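Local coordinates for cytochrome P450 (Bacillus megaterium, PDB 5L92), which binds heme and the steroid corticosterone and oxidises steroids, probably as a heme-dependent monooxygenase, at residues V289-R294 with V314-S319; T35-W40 with V49-G54; R22-S27 with R284-V289. All blocks are in the same frame, centred on the assembly; numbering follows the deposited sequence.

Contact 1: residues V289-R294 with V314-S319; sequences VQALHR and VPWMGS. With HEM (protoporphyrin IX containing Fe), chain C.
A291 lays its methyl over one face of the W316 indole, a CH-pi contact with CB 3.9 Å from the centroid of the six-membered ring and 25° off its normal. V314 CG1 lies over the same face and closes against A291 CB at 3.7 Å, while the indole NE1 is held by D48. Towards the heme, M317 bends at chi2 (97°), which turns its end to L292, with CE 3.6 Å from L292 CD1. The same methyl carbon meets the porphyrin, M317 CE lying 3.8 Å from HEM CMA. Two backbone bonds fix the chains: L292 N to P315 O at 3.1 Å, and G318 N to Q290 O at 2.8 Å. Glycine suits position 318, because a CB there would run into Q290 OE1, which is itself bonded to the hydroxyl of Y29. R294 presents two nitrogens to one propionate, NH1 3.0 Å from HEM O2A and NH2 2.9 Å from HEM O1A, with the carboxylate carbon at the edge of the guanidinium and in its plane. NH1 also bonds H293 O, so the backbone steadies the group that grips the heme. H92, R96 and H350 bind the cofactor as well, and the arrangement is that of a cytochrome P450 heme pocket, walled here by the segment that follows the K helix.

Contact 2: residues T35-W40 with V49-G54; sequences TAPVQW and VFHYDG
P37 meets F50 through the backbone: F50 N donates to P37 O at 2.8 Å. The same oxygen takes a CA-H...O contact from V49 CA at 3.3 Å, and F50 CD2 comes within 3.5 Å of P37 O, so V49 and F50, where the chain leaves strand 46-49, gather at this one carbonyl oxygen. One step along, V38 and V49 form an antiparallel non-hydrogen-bonded pair with their CA atoms 4.6 Å apart, and the next backbone bonds are between Q39 and D48. These strands, 38-41 and 46-49, are a beta-hairpin at the edge of the mixed sheet of the P450 fold, and V49 bonds onward to V314 and W316 on its other side. Among apolar contacts, V38 CG2 and V49 CG2 meet at 4.2 Å on the face of the sheet where L302 packs on both. The F50 ring leaves this pair to stack on W316, with W28 edge-to-face against it. Aromatic contact is carried by H51, the N-cap residue of helix 52-60. Its CG lies between backbone N and carbonyl carbon (chi1 67°), a crowded position that folds the imidazole back over the first turn of the helix. One ring face lies over G54 N, where a side chain in place of the glycine would strike CE1. The opposite face receives P37 CG in a CH-pi contact, 4.1 Å from the centroid and 23° off the normal. V38 CG2 comes to the ring edge, 3.8 Å from H51 CE1. H51 ND1 is buried against P37 CB at 3.3 Å and has no polar partner in the model.

Contact 3: residues R22-S27 with R284-V289; sequences RFNPFS and RYRSPV
Just beyond the K helix (275-285), which carries the P450 ExxR pair E281 and R284 joined by a salt bridge, R286 reaches across to F23 and N24 in the chain leading into helix 26-33. Its side chain is extended from CG to NE, which carries the guanidinium to N24 end-on: NH2 lies 3.1 Å and NH1 3.2 Å from the single acceptor N24 OD1, which sits in the guanidinium plane. Seen from the amide the two donors differ, because the planes of amide and guanidinium stand 80° apart. NH2 approaches in the carbonyl plane, whereas NH1 comes from 48° above it. N24 ND2 is bonded to E20 O, which, with the two bonds to OD1, should hold the amide in this orientation. F23 adds a nearly parallel cover: its ring is 4° from the guanidinium plane, and CE2 comes over one face of that group, 3.7 Å from R286 NH1. F23 O also takes a weak bond from R286 NH1 at 3.2 Å. The contact thus joins the N-terminal region to the helical core, because R286 NH2 forms a salt bridge with E260 at the end of helix 247-260, and Y393 OH is bonded to both R286 NH1 and F23 O. A leucine in place of R286 would probably leave the E260 carboxylate without its counter-charge, N24 OD1 and Y393 OH without this partner, and F23 without the flat group it lies against. From the other side F26 offers its edge, CE2 being 3.7 Å from R286 NH1 with the nitrogen in the ring plane. F26 CZ approaches Y285 O to 3.5 Å; that carbonyl is hydrogen-bonded by R322, and P25 CD lies over the centre of one F26 ring face.

In the fold
From the N terminus, residues 22-27 open the longest loop, which contact 3 closes 257 residues later at the end of the K helix. Within that span contact 2 closes a short loop, the hairpin of strands 38-41 and 46-49 leading into helix 52-60. Contact 1 starts where contact 3 stops, sharing V289, and closes a loop of 19 residues onto strand 312-315 and helix 317-320; no two of the loops cross. Contacts 1 and 2 join directly, S319 OG lying 2.7 Å from F50 O in a probable hydrogen bond, while Q290 packs on F26 of contact 3. Together they tie the N-terminal helices and the mixed sheet to the heme's surroundings.

Contact 1: residues V289-R294 with V314-S319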
loop_
_atom_site.group_PDB
_atom_site.type_symbol
_atom_site.label_atom_id
_atom_site.label_comp_id
_atom_site.label_asym_id
_atom_site.label_seq_id
_atom_site.Cartn_x
_atom_site.Cartn_y
_atom_site.Cartn_z
ATOM N N VAL A 289 1.252 1.814 -4.461
ATOM C CA VAL A 289 -0.089 1.710 -5.017
ATOM C C VAL A 289 -0.158 2.598 -6.260
ATOM O O VAL A 289 -0.008 3.819 -6.167
ATOM C CB VAL A 289 -1.161 2.089 -3.996
ATOM C CG1 VAL A 289 -2.580 1.941 -4.603
ATOM C CG2 VAL A 289 -1.061 1.188 -2.713
ATOM N N GLN A 290 -0.367 1.986 -7.429
ATOM C CA GLN A 290 -0.325 2.749 -8.686
ATOM C C GLN A 290 -1.652 3.413 -9.041
ATOM O O GLN A 290 -1.654 4.436 -9.753
ATOM C CB GLN A 290 0.089 1.857 -9.853
ATOM C CG GLN A 290 1.553 1.482 -9.845
ATOM C CD GLN A 290 2.461 2.653 -10.130
ATOM O OE1 GLN A 290 2.307 3.332 -11.143
ATOM N NE2 GLN A 290 3.374 2.925 -9.219
ATOM N N ALA A 291 -2.763 2.856 -8.568
ATOM C CA ALA A 291 -4.104 3.281 -8.961
ATOM C C ALA A 291 -5.104 2.768 -7.930
ATOM O O ALA A 291 -4.811 1.862 -7.161
ATOM C CB ALA A 291 -4.470 2.743 -10.358
ATOM N N LEU A 292 -6.297 3.349 -7.955
ATOM C CA LEU A 292 -7.409 2.993 -7.087
ATOM C C LEU A 292 -8.645 2.780 -7.961
ATOM O O LEU A 292 -8.574 2.853 -9.197
ATOM C CB LEU A 292 -7.629 4.098 -6.039
ATOM C CG LEU A 292 -6.423 4.296 -5.114
ATOM C CD1 LEU A 292 -6.556 5.531 -4.240
ATOM C CD2 LEU A 292 -6.306 3.055 -4.250
ATOM N N HIS A 293 -9.782 2.510 -7.317
ATOM C CA HIS A 293 -11.044 2.293 -8.017
ATOM C C HIS A 293 -12.134 3.127 -7.377
ATOM O O HIS A 293 -12.154 3.291 -6.162
ATOM C CB HIS A 293 -11.469 0.821 -7.995
ATOM C CG HIS A 293 -10.682 -0.049 -8.921
ATOM N ND1 HIS A 293 -9.414 -0.500 -8.627
ATOM C CD2 HIS A 293 -10.978 -0.537 -10.151
ATOM C CE1 HIS A 293 -8.967 -1.235 -9.625
ATOM N NE2 HIS A 293 -9.896 -1.272 -10.565
ATOM N N ARG A 294 -13.027 3.645 -8.206
ATOM C CA ARG A 294 -14.221 4.349 -7.768
ATOM C C ARG A 294 -15.372 3.939 -8.684
ATOM O O ARG A 294 -15.165 3.405 -9.779
ATOM C CB ARG A 294 -14.042 5.871 -7.776
ATOM C CG ARG A 294 -12.933 6.447 -6.819
ATOM C CD ARG A 294 -13.347 6.257 -5.396
ATOM N NE ARG A 294 -12.551 6.963 -4.377
ATOM C CZ ARG A 294 -11.543 6.435 -3.699
ATOM N NH1 ARG A 294 -11.101 5.207 -3.955
ATOM N NH2 ARG A 294 -10.944 7.156 -2.786
ATOM N N VAL A 314 -10.782 4.406 -12.808
ATOM C CA VAL A 314 -9.478 4.016 -12.266
ATOM C C VAL A 314 -8.567 5.236 -12.314
ATOM O O VAL A 314 -8.026 5.608 -13.342
ATOM C CB VAL A 314 -8.879 2.834 -13.068
ATOM C CG1 VAL A 314 -7.499 2.432 -12.517
ATOM C CG2 VAL A 314 -9.825 1.638 -13.020
ATOM N N PRO A 315 -8.447 5.965 -11.188
ATOM C CA PRO A 315 -7.445 7.033 -11.125
ATOM C C PRO A 315 -6.052 6.461 -10.889
ATOM O O PRO A 315 -5.822 5.689 -9.957
ATOM C CB PRO A 315 -7.927 7.895 -9.953
ATOM C CG PRO A 315 -8.712 6.949 -9.084
ATOM C CD PRO A 315 -9.401 6.030 -10.066
ATOM N N TRP A 316 -5.128 6.840 -11.758
ATOM C CA TRP A 316 -3.769 6.319 -11.744
ATOM C C TRP A 316 -2.848 7.306 -11.026
ATOM O O TRP A 316 -2.223 8.164 -11.652
ATOM C CB TRP A 316 -3.297 6.069 -13.166
ATOM C CG TRP A 316 -3.996 4.880 -13.851
ATOM C CD1 TRP A 316 -5.148 4.911 -14.573
ATOM C CD2 TRP A 316 -3.561 3.517 -13.859
ATOM N NE1 TRP A 316 -5.453 3.657 -15.047
ATOM C CE2 TRP A 316 -4.493 2.779 -14.620
ATOM C CE3 TRP A 316 -2.453 2.857 -13.330
ATOM C CZ2 TRP A 316 -4.359 1.406 -14.849
ATOM C CZ3 TRP A 316 -2.322 1.491 -13.533
ATOM C CH2 TRP A 316 -3.277 0.772 -14.291
ATOM N N MET A 317 -2.663 7.115 -9.722
ATOM C CA MET A 317 -1.734 8.000 -9.025
ATOM C C MET A 317 -0.327 7.881 -9.610
ATOM O O MET A 317 0.377 8.887 -9.728
ATOM C CB MET A 317 -1.719 7.717 -7.529
ATOM C CG MET A 317 -3.070 8.023 -6.873
ATOM S SD MET A 317 -4.025 6.510 -6.713
ATOM C CE MET A 317 -3.128 5.856 -5.325
ATOM N N GLY A 318 0.076 6.670 -10.028
ATOM C CA GLY A 318 1.367 6.499 -10.677
ATOM C C GLY A 318 1.565 7.392 -11.897
ATOM O O GLY A 318 2.664 7.916 -12.128
ATOM N N SER A 319 0.511 7.586 -12.684
ATOM C CA SER A 319 0.546 8.514 -13.806
ATOM C C SER A 319 0.541 9.973 -13.359
ATOM O O SER A 319 1.329 10.788 -13.858
ATOM C CB SER A 319 -0.646 8.239 -14.717
ATOM O OG SER A 319 -0.568 9.024 -15.892
HETATM C CHA HEM C . -5.941 3.863 2.673
HETATM C CHB HEM C . -1.617 3.593 0.401
HETATM C CHC HEM C . 0.445 1.789 4.351
HETATM C CHD HEM C . -3.942 1.608 6.393
HETATM C C1A HEM C . -4.920 3.986 1.738
HETATM C C2A HEM C . -5.049 4.616 0.442
HETATM C C3A HEM C . -3.865 4.528 -0.183
HETATM C C4A HEM C . -2.934 3.866 0.701
HETATM C CMA HEM C . -3.538 5.064 -1.591
HETATM C CAA HEM C . -6.340 5.259 -0.135
HETATM C CBA HEM C . -7.423 4.223 -0.440
HETATM C CGA HEM C . -8.525 4.788 -1.296
HETATM O O1A HEM C . -8.664 6.012 -1.410
HETATM O O2A HEM C . -9.284 4.016 -1.908
HETATM C C1B HEM C . -0.651 3.128 1.261
HETATM C C2B HEM C . 0.787 3.074 1.033
HETATM C C3B HEM C . 1.338 2.554 2.142
HETATM C C4B HEM C . 0.271 2.263 3.080
HETATM C CMB HEM C . 1.497 3.574 -0.240
HETATM C CAB HEM C . 2.818 2.302 2.499
HETATM C CBB HEM C . 3.832 2.968 1.923
HETATM C C1C HEM C . -0.570 1.586 5.257
HETATM C C2C HEM C . -0.437 0.960 6.544
HETATM C C3C HEM C . -1.633 0.929 7.104
HETATM C C4C HEM C . -2.590 1.484 6.187
HETATM C CMC HEM C . 0.869 0.458 7.214
HETATM C CAC HEM C . -1.871 0.305 8.484
HETATM C CBC HEM C . -2.400 1.032 9.463
HETATM C C1D HEM C . -4.869 2.191 5.578
HETATM C C2D HEM C . -6.281 2.306 5.880
HETATM C C3D HEM C . -6.860 2.943 4.851
HETATM C C4D HEM C . -5.812 3.223 3.875
HETATM C CMD HEM C . -6.914 1.749 7.183
HETATM C CAD HEM C . -8.349 3.327 4.666
HETATM C CBD HEM C . -8.615 4.765 5.152
HETATM C CGD HEM C . -10.018 5.260 4.863
HETATM O O1D HEM C . -10.479 6.217 5.527
HETATM O O2D HEM C . -10.709 4.740 3.950
HETATM N NA HEM C . -3.616 3.535 1.890
HETATM N NB HEM C . -0.917 2.607 2.508
HETATM N NC HEM C . -1.908 1.884 5.065
HETATM N ND HEM C . -4.637 2.729 4.339
HETATM FE FE HEM C . -2.738 2.755 3.519
#

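Contact 2: residues T35-W40 with V49-G54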
loop_
_atom_site.group_PDB
_atom_site.type_symbol
_atom_site.label_atom_id
_atom_site.label_comp_id
_atom_site.label_asym_id
_atom_site.label_seq_id
_atom_site.Cartn_x
_atom_site.Cartn_y
_atom_site.Cartn_z
ATOM N N THR A 35 -2.355 12.723 -24.570
ATOM C CA THR A 35 -3.318 12.592 -25.652
ATOM C C THR A 35 -4.748 12.682 -25.117
ATOM O O THR A 35 -5.486 13.617 -25.448
ATOM C CB THR A 35 -3.080 11.288 -26.429
ATOM O OG1 THR A 35 -3.278 10.140 -25.601
ATOM C CG2 THR A 35 -1.675 11.249 -26.949
ATOM N N ALA A 36 -5.132 11.736 -24.264
ATOM C CA ALA A 36 -6.490 11.668 -23.729
ATOM C C ALA A 36 -6.399 11.145 -22.295
ATOM O O ALA A 36 -6.518 9.939 -22.044
ATOM C CB ALA A 36 -7.381 10.765 -24.586
ATOM N N PRO A 37 -6.191 12.036 -21.321
ATOM C CA PRO A 37 -5.967 11.582 -19.948
ATOM C C PRO A 37 -7.201 10.974 -19.279
ATOM O O PRO A 37 -7.058 10.363 -18.221
ATOM C CB PRO A 37 -5.525 12.862 -19.235
ATOM C CG PRO A 37 -6.208 13.952 -20.017
ATOM C CD PRO A 37 -6.059 13.501 -21.434
ATOM N N VAL A 38 -8.392 11.147 -19.838
ATOM C CA VAL A 38 -9.610 10.492 -19.359
ATOM C C VAL A 38 -10.131 9.676 -20.520
ATOM O O VAL A 38 -10.507 10.241 -21.546
ATOM C CB VAL A 38 -10.663 11.496 -18.879
ATOM C CG1 VAL A 38 -12.038 10.821 -18.627
ATOM C CG2 VAL A 38 -10.164 12.193 -17.630
ATOM N N GLN A 39 -10.161 8.353 -20.386
ATOM C CA GLN A 39 -10.664 7.597 -21.520
ATOM C C GLN A 39 -11.213 6.242 -21.125
ATOM O O GLN A 39 -10.742 5.589 -20.182
ATOM C CB GLN A 39 -9.604 7.456 -22.622
ATOM C CG GLN A 39 -8.482 6.470 -22.451
ATOM C CD GLN A 39 -7.516 6.539 -23.654
ATOM O OE1 GLN A 39 -6.390 7.053 -23.557
ATOM N NE2 GLN A 39 -7.984 6.071 -24.804
ATOM N N TRP A 40 -12.280 5.879 -21.833
ATOM C CA TRP A 40 -12.950 4.615 -21.607
ATOM C C TRP A 40 -12.137 3.518 -22.269
ATOM O O TRP A 40 -11.796 3.608 -23.459
ATOM C CB TRP A 40 -14.366 4.651 -22.166
ATOM C CG TRP A 40 -15.107 3.338 -22.065
ATOM C CD1 TRP A 40 -15.378 2.456 -23.080
ATOM C CD2 TRP A 40 -15.693 2.784 -20.892
ATOM N NE1 TRP A 40 -16.090 1.387 -22.601
ATOM C CE2 TRP A 40 -16.303 1.559 -21.263
ATOM C CE3 TRP A 40 -15.761 3.194 -19.562
ATOM C CZ2 TRP A 40 -16.967 0.742 -20.354
ATOM C CZ3 TRP A 40 -16.438 2.353 -18.635
ATOM C CH2 TRP A 40 -17.029 1.159 -19.046
ATOM N N VAL A 49 -8.053 7.461 -15.674
ATOM C CA VAL A 49 -7.770 8.881 -15.416
ATOM C C VAL A 49 -6.273 9.029 -15.120
ATOM O O VAL A 49 -5.780 8.541 -14.091
ATOM C CB VAL A 49 -8.623 9.408 -14.262
ATOM C CG1 VAL A 49 -8.289 10.846 -13.932
ATOM C CG2 VAL A 49 -10.115 9.264 -14.618
ATOM N N PHE A 50 -5.559 9.733 -15.998
ATOM C CA PHE A 50 -4.103 9.725 -15.970
ATOM C C PHE A 50 -3.460 11.040 -15.553
ATOM O O PHE A 50 -2.277 11.041 -15.217
ATOM C CB PHE A 50 -3.547 9.351 -17.349
ATOM C CG PHE A 50 -3.843 7.934 -17.777
ATOM C CD1 PHE A 50 -3.087 6.877 -17.317
ATOM C CD2 PHE A 50 -4.853 7.665 -18.682
ATOM C CE1 PHE A 50 -3.363 5.553 -17.723
ATOM C CE2 PHE A 50 -5.115 6.363 -19.098
ATOM C CZ PHE A 50 -4.371 5.307 -18.609
ATOM N N HIS A 51 -4.160 12.150 -15.629
ATOM C CA HIS A 51 -3.539 13.419 -15.311
ATOM C C HIS A 51 -3.839 13.798 -13.879
ATOM O O HIS A 51 -4.835 13.370 -13.287
ATOM C CB HIS A 51 -3.979 14.524 -16.278
ATOM C CG HIS A 51 -5.425 14.905 -16.182
ATOM N ND1 HIS A 51 -6.456 13.986 -16.257
ATOM C CD2 HIS A 51 -6.011 16.119 -16.055
ATOM C CE1 HIS A 51 -7.610 14.624 -16.171
ATOM N NE2 HIS A 51 -7.366 15.918 -16.041
ATOM N N TYR A 52 -2.934 14.606 -13.331
ATOM C CA TYR A 52 -2.932 14.916 -11.901
ATOM C C TYR A 52 -4.246 15.527 -11.468
ATOM O O TYR A 52 -4.805 15.161 -10.424
ATOM C CB TYR A 52 -1.782 15.872 -11.579
ATOM C CG TYR A 52 -1.585 16.204 -10.124
ATOM C CD1 TYR A 52 -2.452 17.063 -9.451
ATOM C CD2 TYR A 52 -0.514 15.684 -9.425
ATOM C CE1 TYR A 52 -2.244 17.365 -8.115
ATOM C CE2 TYR A 52 -0.311 15.975 -8.117
ATOM C CZ TYR A 52 -1.165 16.823 -7.464
ATOM O OH TYR A 52 -0.913 17.095 -6.146
ATOM N N ASP A 53 -4.745 16.480 -12.244
ATOM C CA ASP A 53 -5.942 17.196 -11.840
ATOM C C ASP A 53 -7.135 16.262 -11.851
ATOM O O ASP A 53 -8.022 16.379 -11.002
ATOM C CB ASP A 53 -6.174 18.395 -12.775
ATOM C CG ASP A 53 -7.332 19.290 -12.321
ATOM O OD1 ASP A 53 -7.183 19.973 -11.276
ATOM O OD2 ASP A 53 -8.386 19.305 -13.007
ATOM N N GLY A 54 -7.145 15.321 -12.797
ATOM C CA GLY A 54 -8.201 14.321 -12.841
ATOM C C GLY A 54 -8.146 13.364 -11.665
ATOM O O GLY A 54 -9.173 13.072 -11.035
#

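Contact 3: residues R22-S27 with R284-V289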
loop_
_atom_site.group_PDB
_atom_site.type_symbol
_atom_site.label_atom_id
_atom_site.label_comp_id
_atom_site.label_asym_id
_atom_site.label_seq_id
_atom_site.Cartn_x
_atom_site.Cartn_y
_atom_site.Cartn_z
ATOM N N ARG A 22 5.940 -4.490 -17.321
ATOM C CA ARG A 22 5.033 -4.427 -16.171
ATOM C C ARG A 22 5.579 -3.557 -15.037
ATOM O O ARG A 22 4.827 -2.836 -14.374
ATOM C CB ARG A 22 4.760 -5.834 -15.632
ATOM C CG ARG A 22 4.031 -6.756 -16.591
ATOM C CD ARG A 22 4.044 -8.206 -16.088
ATOM N NE ARG A 22 2.761 -8.608 -15.518
ATOM C CZ ARG A 22 2.463 -8.647 -14.221
ATOM N NH1 ARG A 22 3.372 -8.294 -13.281
ATOM N NH2 ARG A 22 1.227 -9.046 -13.865
ATOM N N PHE A 23 6.866 -3.645 -14.752
ATOM C CA PHE A 23 7.394 -2.826 -13.676
ATOM C C PHE A 23 7.717 -1.408 -14.117
ATOM O O PHE A 23 8.111 -0.591 -13.286
ATOM C CB PHE A 23 8.643 -3.474 -13.086
ATOM C CG PHE A 23 8.994 -2.984 -11.710
ATOM C CD1 PHE A 23 8.092 -3.090 -10.670
ATOM C CD2 PHE A 23 10.237 -2.460 -11.453
ATOM C CE1 PHE A 23 8.426 -2.642 -9.360
ATOM C CE2 PHE A 23 10.585 -2.021 -10.161
ATOM C CZ PHE A 23 9.666 -2.129 -9.114
ATOM N N ASN A 24 7.566 -1.091 -15.394
ATOM C CA ASN A 24 7.828 0.254 -15.904
ATOM C C ASN A 24 6.674 0.649 -16.828
ATOM O O ASN A 24 6.807 0.704 -18.056
ATOM C CB ASN A 24 9.199 0.333 -16.582
ATOM C CG ASN A 24 10.357 0.084 -15.592
ATOM O OD1 ASN A 24 10.726 0.961 -14.812
ATOM N ND2 ASN A 24 10.904 -1.124 -15.608
ATOM N N PRO A 25 5.514 0.933 -16.243
ATOM C CA PRO A 25 4.355 1.389 -17.015
ATOM C C PRO A 25 4.399 2.861 -17.407
ATOM O O PRO A 25 3.443 3.351 -18.021
ATOM C CB PRO A 25 3.185 1.127 -16.044
ATOM C CG PRO A 25 3.813 1.309 -14.663
ATOM C CD PRO A 25 5.217 0.778 -14.802
ATOM N N PHE A 26 5.493 3.566 -17.126
ATOM C CA PHE A 26 5.454 5.027 -17.179
ATOM C C PHE A 26 5.454 5.592 -18.599
ATOM O O PHE A 26 4.926 6.684 -18.797
ATOM C CB PHE A 26 6.609 5.594 -16.344
ATOM C CG PHE A 26 6.696 4.945 -14.960
ATOM C CD1 PHE A 26 5.745 5.202 -14.021
ATOM C CD2 PHE A 26 7.711 4.062 -14.653
ATOM C CE1 PHE A 26 5.805 4.603 -12.764
ATOM C CE2 PHE A 26 7.770 3.471 -13.413
ATOM C CZ PHE A 26 6.802 3.727 -12.484
ATOM N N SER A 27 5.965 4.869 -19.587
ATOM C CA SER A 27 5.845 5.344 -20.968
ATOM C C SER A 27 4.393 5.317 -21.436
ATOM O O SER A 27 3.928 6.248 -22.107
ATOM C CB SER A 27 6.724 4.499 -21.895
ATOM O OG SER A 27 8.074 4.847 -21.720
ATOM N N ARG A 284 6.586 8.913 -4.929
ATOM C CA ARG A 284 6.167 9.529 -6.194
ATOM C C ARG A 284 6.561 8.667 -7.393
ATOM O O ARG A 284 5.752 8.441 -8.304
ATOM C CB ARG A 284 6.813 10.929 -6.327
ATOM C CG ARG A 284 6.205 11.774 -7.451
ATOM C CD ARG A 284 7.104 12.934 -7.993
ATOM N NE ARG A 284 8.428 12.527 -8.498
ATOM C CZ ARG A 284 8.752 12.382 -9.784
ATOM N NH1 ARG A 284 7.872 12.587 -10.749
ATOM N NH2 ARG A 284 9.970 12.011 -10.114
ATOM N N TYR A 285 7.814 8.194 -7.408
ATOM C CA TYR A 285 8.467 7.624 -8.584
ATOM C C TYR A 285 8.158 6.141 -8.768
ATOM O O TYR A 285 7.993 5.684 -9.902
ATOM C CB TYR A 285 9.988 7.852 -8.473
ATOM C CG TYR A 285 10.762 7.673 -9.758
ATOM C CD1 TYR A 285 10.779 8.662 -10.745
ATOM C CD2 TYR A 285 11.482 6.527 -9.980
ATOM C CE1 TYR A 285 11.511 8.476 -11.917
ATOM C CE2 TYR A 285 12.212 6.345 -11.108
ATOM C CZ TYR A 285 12.227 7.305 -12.081
ATOM O OH TYR A 285 12.958 7.063 -13.204
ATOM N N ARG A 286 8.057 5.389 -7.672
ATOM C CA ARG A 286 7.771 3.964 -7.702
ATOM C C ARG A 286 6.731 3.639 -6.626
ATOM O O ARG A 286 6.982 2.976 -5.623
ATOM C CB ARG A 286 9.043 3.153 -7.562
ATOM C CG ARG A 286 9.780 3.058 -8.927
ATOM C CD ARG A 286 10.781 1.927 -8.975
ATOM N NE ARG A 286 11.679 2.072 -10.095
ATOM C CZ ARG A 286 11.384 1.763 -11.351
ATOM N NH1 ARG A 286 10.191 1.287 -11.656
ATOM N NH2 ARG A 286 12.288 1.940 -12.311
ATOM N N SER A 287 5.562 4.187 -6.837
ATOM C CA SER A 287 4.527 4.197 -5.812
ATOM C C SER A 287 4.052 2.778 -5.502
ATOM O O SER A 287 3.679 2.048 -6.426
ATOM C CB SER A 287 3.381 5.057 -6.298
ATOM O OG SER A 287 3.874 6.204 -6.994
ATOM N N PRO A 288 4.029 2.372 -4.228
ATOM C CA PRO A 288 3.486 1.045 -3.839
ATOM C C PRO A 288 2.066 0.775 -4.313
ATOM O O PRO A 288 1.700 -0.388 -4.533
ATOM C CB PRO A 288 3.561 1.105 -2.302
ATOM C CG PRO A 288 4.719 2.049 -2.057
ATOM C CD PRO A 288 4.496 3.120 -3.046
ATOM N N VAL A 289 1.252 1.814 -4.461
ATOM C CA VAL A 289 -0.089 1.710 -5.017
ATOM C C VAL A 289 -0.158 2.598 -6.260
ATOM O O VAL A 289 -0.008 3.819 -6.167
ATOM C CB VAL A 289 -1.161 2.089 -3.996
ATOM C CG1 VAL A 289 -2.580 1.941 -4.603
ATOM C CG2 VAL A 289 -1.061 1.188 -2.713
#